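Local coordinates for protein serine protease inhibitor 2 (Anopheles gambiae, PDB 3PZF) that inhibits clip-domain serine proteases that activate phenoloxidases, and so negatively regulates melanization in the mosquito hemolymph, at residues F185-F193 / L237-F248. Numbering follows the deposited sequence.
Sequences FKGLWTYPF and LPYRGNKLAMYF
Tyr239 is sandwiched between Trp189 and Phe185, each meeting a different face of its ring. The six-membered ring of Trp189 forms an offset stack with it, planes 14° apart and CZ3 of Trp189 3.5 Å from CZ of Tyr239. From the opposite face Phe185 comes edge-on, its CZ above the ring centre and the planes at 86°, a T-shaped pair. With CG anti to the backbone N (chi1 168°), the Phe185 ring extends toward Tyr239; its CE1 also packs 3.4 Å from Leu244 CD1. Leu237 CD1 lies over the opposite face of the indole, a CH-pi contact 4.2 Å from the centroid of the six-membered ring of Trp189, and the same methyl meets the edge of Phe193. The backbones form a single bridge between Trp189 and Tyr239: Arg240 N donates to Leu188 O (2.8 Å), and Thr190 N to Pro238 O (3.0 Å). A water bound to Tyr191 N donates to Pro238 O; another links Leu188 N to Arg240 O. The Arg240 guanidinium lies with one face over Thr190 and forms a salt bridge with Glu353. This is the serpin breach region, where Trp189 NE1 bonds to Asn342 O, and Tyr239 OH and the Gly187 backbone both bond to Ser346 of the hinge required for protease binding. Two packed faces and a bonded hydroxyl probably fix the rotation of the Tyr239 ring beside that hinge.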
loop_
_atom_site.group_PDB
_atom_site.type_symbol
_atom_site.label_atom_id
_atom_site.label_comp_id
_atom_site.label_asym_id
_atom_site.label_seq_id
_atom_site.Cartn_x
_atom_site.Cartn_y
_atom_site.Cartn_z
ATOM N N PHE A 185 4.566 9.231 -0.134
ATOM C CA PHE A 185 3.620 10.007 -0.916
ATOM C C PHE A 185 3.363 11.361 -0.278
ATOM O O PHE A 185 2.987 11.444 0.881
ATOM C CB PHE A 185 2.297 9.270 -1.055
ATOM C CG PHE A 185 1.193 10.132 -1.596
ATOM C CD1 PHE A 185 1.313 10.740 -2.837
ATOM C CD2 PHE A 185 0.042 10.343 -0.860
ATOM C CE1 PHE A 185 0.290 11.539 -3.336
ATOM C CE2 PHE A 185 -0.986 11.147 -1.357
ATOM C CZ PHE A 185 -0.850 11.749 -2.595
ATOM N N LYS A 186 3.617 12.406 -1.056
ATOM C CA LYS A 186 3.277 13.758 -0.692
ATOM C C LYS A 186 2.305 14.287 -1.727
ATOM O O LYS A 186 2.551 14.200 -2.943
ATOM C CB LYS A 186 4.531 14.635 -0.665
ATOM C CG LYS A 186 4.218 16.109 -0.440
ATOM C CD LYS A 186 5.466 16.976 -0.499
ATOM C CE LYS A 186 6.491 16.557 0.541
ATOM N N GLY A 187 1.193 14.840 -1.266
ATOM C CA GLY A 187 0.192 15.353 -2.191
ATOM C C GLY A 187 -0.708 16.398 -1.548
ATOM O O GLY A 187 -0.723 16.537 -0.337
ATOM N N LEU A 188 -1.453 17.131 -2.373
ATOM C CA LEU A 188 -2.340 18.200 -1.896
ATOM C C LEU A 188 -3.766 17.869 -2.238
ATOM O O LEU A 188 -4.074 17.441 -3.370
ATOM C CB LEU A 188 -2.009 19.532 -2.579
ATOM C CG LEU A 188 -0.686 20.183 -2.178
ATOM C CD1 LEU A 188 -0.345 21.351 -3.102
ATOM C CD2 LEU A 188 -0.787 20.639 -0.744
ATOM N N TRP A 189 -4.675 18.100 -1.301
ATOM C CA TRP A 189 -6.078 17.946 -1.644
ATOM C C TRP A 189 -6.463 18.964 -2.712
ATOM O O TRP A 189 -6.061 20.127 -2.640
ATOM C CB TRP A 189 -6.967 18.263 -0.427
ATOM C CG TRP A 189 -6.811 17.381 0.767
ATOM C CD1 TRP A 189 -6.577 17.799 2.063
ATOM C CD2 TRP A 189 -6.920 15.959 0.822
ATOM N NE1 TRP A 189 -6.519 16.715 2.906
ATOM C CE2 TRP A 189 -6.727 15.573 2.177
ATOM C CE3 TRP A 189 -7.152 14.963 -0.132
ATOM C CZ2 TRP A 189 -6.754 14.236 2.590
ATOM C CZ3 TRP A 189 -7.178 13.633 0.280
ATOM C CH2 TRP A 189 -6.984 13.281 1.623
ATOM N N THR A 190 -7.280 18.553 -3.676
ATOM C CA THR A 190 -7.897 19.510 -4.573
ATOM C C THR A 190 -8.762 20.489 -3.745
ATOM O O THR A 190 -8.843 21.681 -4.031
ATOM C CB THR A 190 -8.763 18.783 -5.597
ATOM O OG1 THR A 190 -7.952 17.809 -6.283
ATOM C CG2 THR A 190 -9.375 19.777 -6.594
ATOM N N TYR A 191 -9.378 19.976 -2.690
ATOM C CA TYR A 191 -10.278 20.788 -1.856
ATOM C C TYR A 191 -9.765 20.744 -0.406
ATOM O O TYR A 191 -10.108 19.861 0.355
ATOM C CB TYR A 191 -11.705 20.262 -1.939
ATOM C CG TYR A 191 -12.234 20.280 -3.364
ATOM C CD1 TYR A 191 -12.497 21.491 -3.994
ATOM C CD2 TYR A 191 -12.395 19.106 -4.082
ATOM C CE1 TYR A 191 -12.955 21.534 -5.301
ATOM C CE2 TYR A 191 -12.856 19.140 -5.403
ATOM C CZ TYR A 191 -13.132 20.356 -5.992
ATOM O OH TYR A 191 -13.571 20.394 -7.290
ATOM N N PRO A 192 -8.910 21.693 -0.044
ATOM C CA PRO A 192 -8.315 21.588 1.304
ATOM C C PRO A 192 -9.345 21.966 2.372
ATOM O O PRO A 192 -10.270 22.743 2.075
ATOM C CB PRO A 192 -7.192 22.631 1.280
ATOM C CG PRO A 192 -7.572 23.594 0.179
ATOM C CD PRO A 192 -8.303 22.764 -0.852
ATOM N N PHE A 193 -9.190 21.426 3.576
ATOM C CA PHE A 193 -10.025 21.845 4.717
ATOM C C PHE A 193 -9.618 23.180 5.293
ATOM O O PHE A 193 -8.427 23.508 5.346
ATOM C CB PHE A 193 -9.906 20.807 5.829
ATOM C CG PHE A 193 -10.453 19.457 5.448
ATOM C CD1 PHE A 193 -11.721 19.072 5.881
ATOM C CD2 PHE A 193 -9.727 18.588 4.647
ATOM C CE1 PHE A 193 -12.231 17.836 5.567
ATOM C CE2 PHE A 193 -10.233 17.340 4.318
ATOM C CZ PHE A 193 -11.510 16.970 4.763
ATOM N N LEU A 237 -11.954 11.915 -1.699
ATOM C CA LEU A 237 -11.259 13.207 -1.687
ATOM C C LEU A 237 -10.087 13.139 -2.660
ATOM O O LEU A 237 -9.118 12.409 -2.413
ATOM C CB LEU A 237 -10.699 13.544 -0.290
ATOM C CG LEU A 237 -11.753 13.618 0.816
ATOM C CD1 LEU A 237 -11.051 14.121 2.127
ATOM C CD2 LEU A 237 -12.951 14.510 0.414
ATOM N N PRO A 238 -10.176 13.881 -3.761
ATOM C CA PRO A 238 -9.135 13.875 -4.791
ATOM C C PRO A 238 -7.906 14.686 -4.390
ATOM O O PRO A 238 -8.037 15.662 -3.661
ATOM C CB PRO A 238 -9.827 14.556 -5.972
ATOM C CG PRO A 238 -10.854 15.459 -5.323
ATOM C CD PRO A 238 -11.363 14.652 -4.188
ATOM N N TYR A 239 -6.734 14.282 -4.877
ATOM C CA TYR A 239 -5.540 15.110 -4.786
ATOM C C TYR A 239 -5.299 15.865 -6.093
ATOM O O TYR A 239 -5.709 15.406 -7.155
ATOM C CB TYR A 239 -4.308 14.233 -4.512
ATOM C CG TYR A 239 -4.280 13.539 -3.171
ATOM C CD1 TYR A 239 -3.807 14.192 -2.032
ATOM C CD2 TYR A 239 -4.677 12.216 -3.054
ATOM C CE1 TYR A 239 -3.751 13.541 -0.806
ATOM C CE2 TYR A 239 -4.613 11.555 -1.830
ATOM C CZ TYR A 239 -4.158 12.224 -0.716
ATOM O OH TYR A 239 -4.096 11.570 0.499
ATOM N N ARG A 240 -4.588 16.990 -6.036
ATOM C CA ARG A 240 -4.224 17.716 -7.252
ATOM C C ARG A 240 -3.327 16.846 -8.124
ATOM O O ARG A 240 -2.516 16.078 -7.617
ATOM C CB ARG A 240 -3.499 19.018 -6.909
ATOM C CG ARG A 240 -4.346 19.971 -6.071
ATOM C CD ARG A 240 -3.780 21.371 -6.012
ATOM N NE ARG A 240 -4.635 22.197 -5.159
ATOM C CZ ARG A 240 -5.742 22.817 -5.568
ATOM N NH1 ARG A 240 -6.134 22.731 -6.840
ATOM N NH2 ARG A 240 -6.458 23.532 -4.703
ATOM N N GLY A 241 -3.490 16.969 -9.435
ATOM C CA GLY A 241 -2.684 16.205 -10.372
ATOM C C GLY A 241 -3.500 15.378 -11.357
ATOM O O GLY A 241 -2.936 14.774 -12.273
ATOM N N ASN A 242 -4.814 15.350 -11.158
ATOM C CA ASN A 242 -5.740 14.555 -11.971
ATOM C C ASN A 242 -5.348 13.100 -12.064
ATOM O O ASN A 242 -5.472 12.482 -13.131
ATOM C CB ASN A 242 -5.856 15.121 -13.389
ATOM C CG ASN A 242 -6.540 16.467 -13.418
ATOM O OD1 ASN A 242 -6.026 17.419 -14.003
ATOM N ND2 ASN A 242 -7.701 16.562 -12.766
ATOM N N LYS A 243 -4.865 12.542 -10.966
ATOM C CA LYS A 243 -4.456 11.145 -10.987
ATOM C C LYS A 243 -4.846 10.365 -9.749
ATOM O O LYS A 243 -5.326 9.233 -9.866
ATOM C CB LYS A 243 -2.955 11.013 -11.184
ATOM C CG LYS A 243 -2.502 9.580 -11.077
ATOM C CD LYS A 243 -1.328 9.296 -11.983
ATOM C CE LYS A 243 -1.709 9.413 -13.440
ATOM N NZ LYS A 243 -0.486 9.456 -14.263
ATOM N N LEU A 244 -4.620 10.947 -8.572
ATOM C CA LEU A 244 -4.770 10.214 -7.328
ATOM C C LEU A 244 -5.964 10.726 -6.527
ATOM O O LEU A 244 -6.310 11.913 -6.588
ATOM C CB LEU A 244 -3.524 10.378 -6.450
ATOM C CG LEU A 244 -2.222 9.863 -7.073
ATOM C CD1 LEU A 244 -1.106 10.132 -6.095
ATOM C CD2 LEU A 244 -2.333 8.379 -7.379
ATOM N N ALA A 245 -6.588 9.824 -5.776
ATOM C CA ALA A 245 -7.634 10.232 -4.814
ATOM C C ALA A 245 -7.603 9.325 -3.602
ATOM O O ALA A 245 -7.160 8.202 -3.713
ATOM C CB ALA A 245 -9.017 10.159 -5.507
ATOM N N MET A 246 -8.018 9.810 -2.426
ATOM C CA MET A 246 -8.148 8.936 -1.270
ATOM C C MET A 246 -9.610 8.614 -1.073
ATOM O O MET A 246 -10.454 9.509 -1.029
ATOM C CB MET A 246 -7.584 9.556 0.024
ATOM C CG MET A 246 -7.726 8.612 1.233
ATOM S SD MET A 246 -6.856 9.195 2.748
ATOM C CE MET A 246 -5.151 8.749 2.439
ATOM N N TYR A 247 -9.913 7.330 -0.930
ATOM C CA TYR A 247 -11.276 6.919 -0.606
ATOM C C TYR A 247 -11.376 6.517 0.851
ATOM O O TYR A 247 -10.415 5.982 1.411
ATOM C CB TYR A 247 -11.682 5.725 -1.458
ATOM C CG TYR A 247 -12.102 6.043 -2.876
ATOM C CD1 TYR A 247 -11.158 6.113 -3.903
ATOM C CD2 TYR A 247 -13.458 6.252 -3.204
ATOM C CE1 TYR A 247 -11.552 6.392 -5.230
ATOM C CE2 TYR A 247 -13.844 6.511 -4.525
ATOM C CZ TYR A 247 -12.893 6.590 -5.523
ATOM O OH TYR A 247 -13.333 6.836 -6.836
ATOM N N PHE A 248 -12.524 6.814 1.478
ATOM C CA PHE A 248 -12.769 6.465 2.876
ATOM C C PHE A 248 -14.012 5.602 2.915
ATOM O O PHE A 248 -15.022 5.972 2.318
ATOM C CB PHE A 248 -13.024 7.734 3.720
ATOM C CG PHE A 248 -11.873 8.712 3.697
ATOM C CD1 PHE A 248 -10.933 8.718 4.717
ATOM C CD2 PHE A 248 -11.695 9.578 2.618
ATOM C CE1 PHE A 248 -9.857 9.589 4.678
ATOM C CE2 PHE A 248 -10.612 10.456 2.582
ATOM C CZ PHE A 248 -9.701 10.470 3.625
HETATM O O HOH W 1 -1.161 16.596 -5.190
HETATM O O HOH W 2 -9.984 17.163 -2.228
#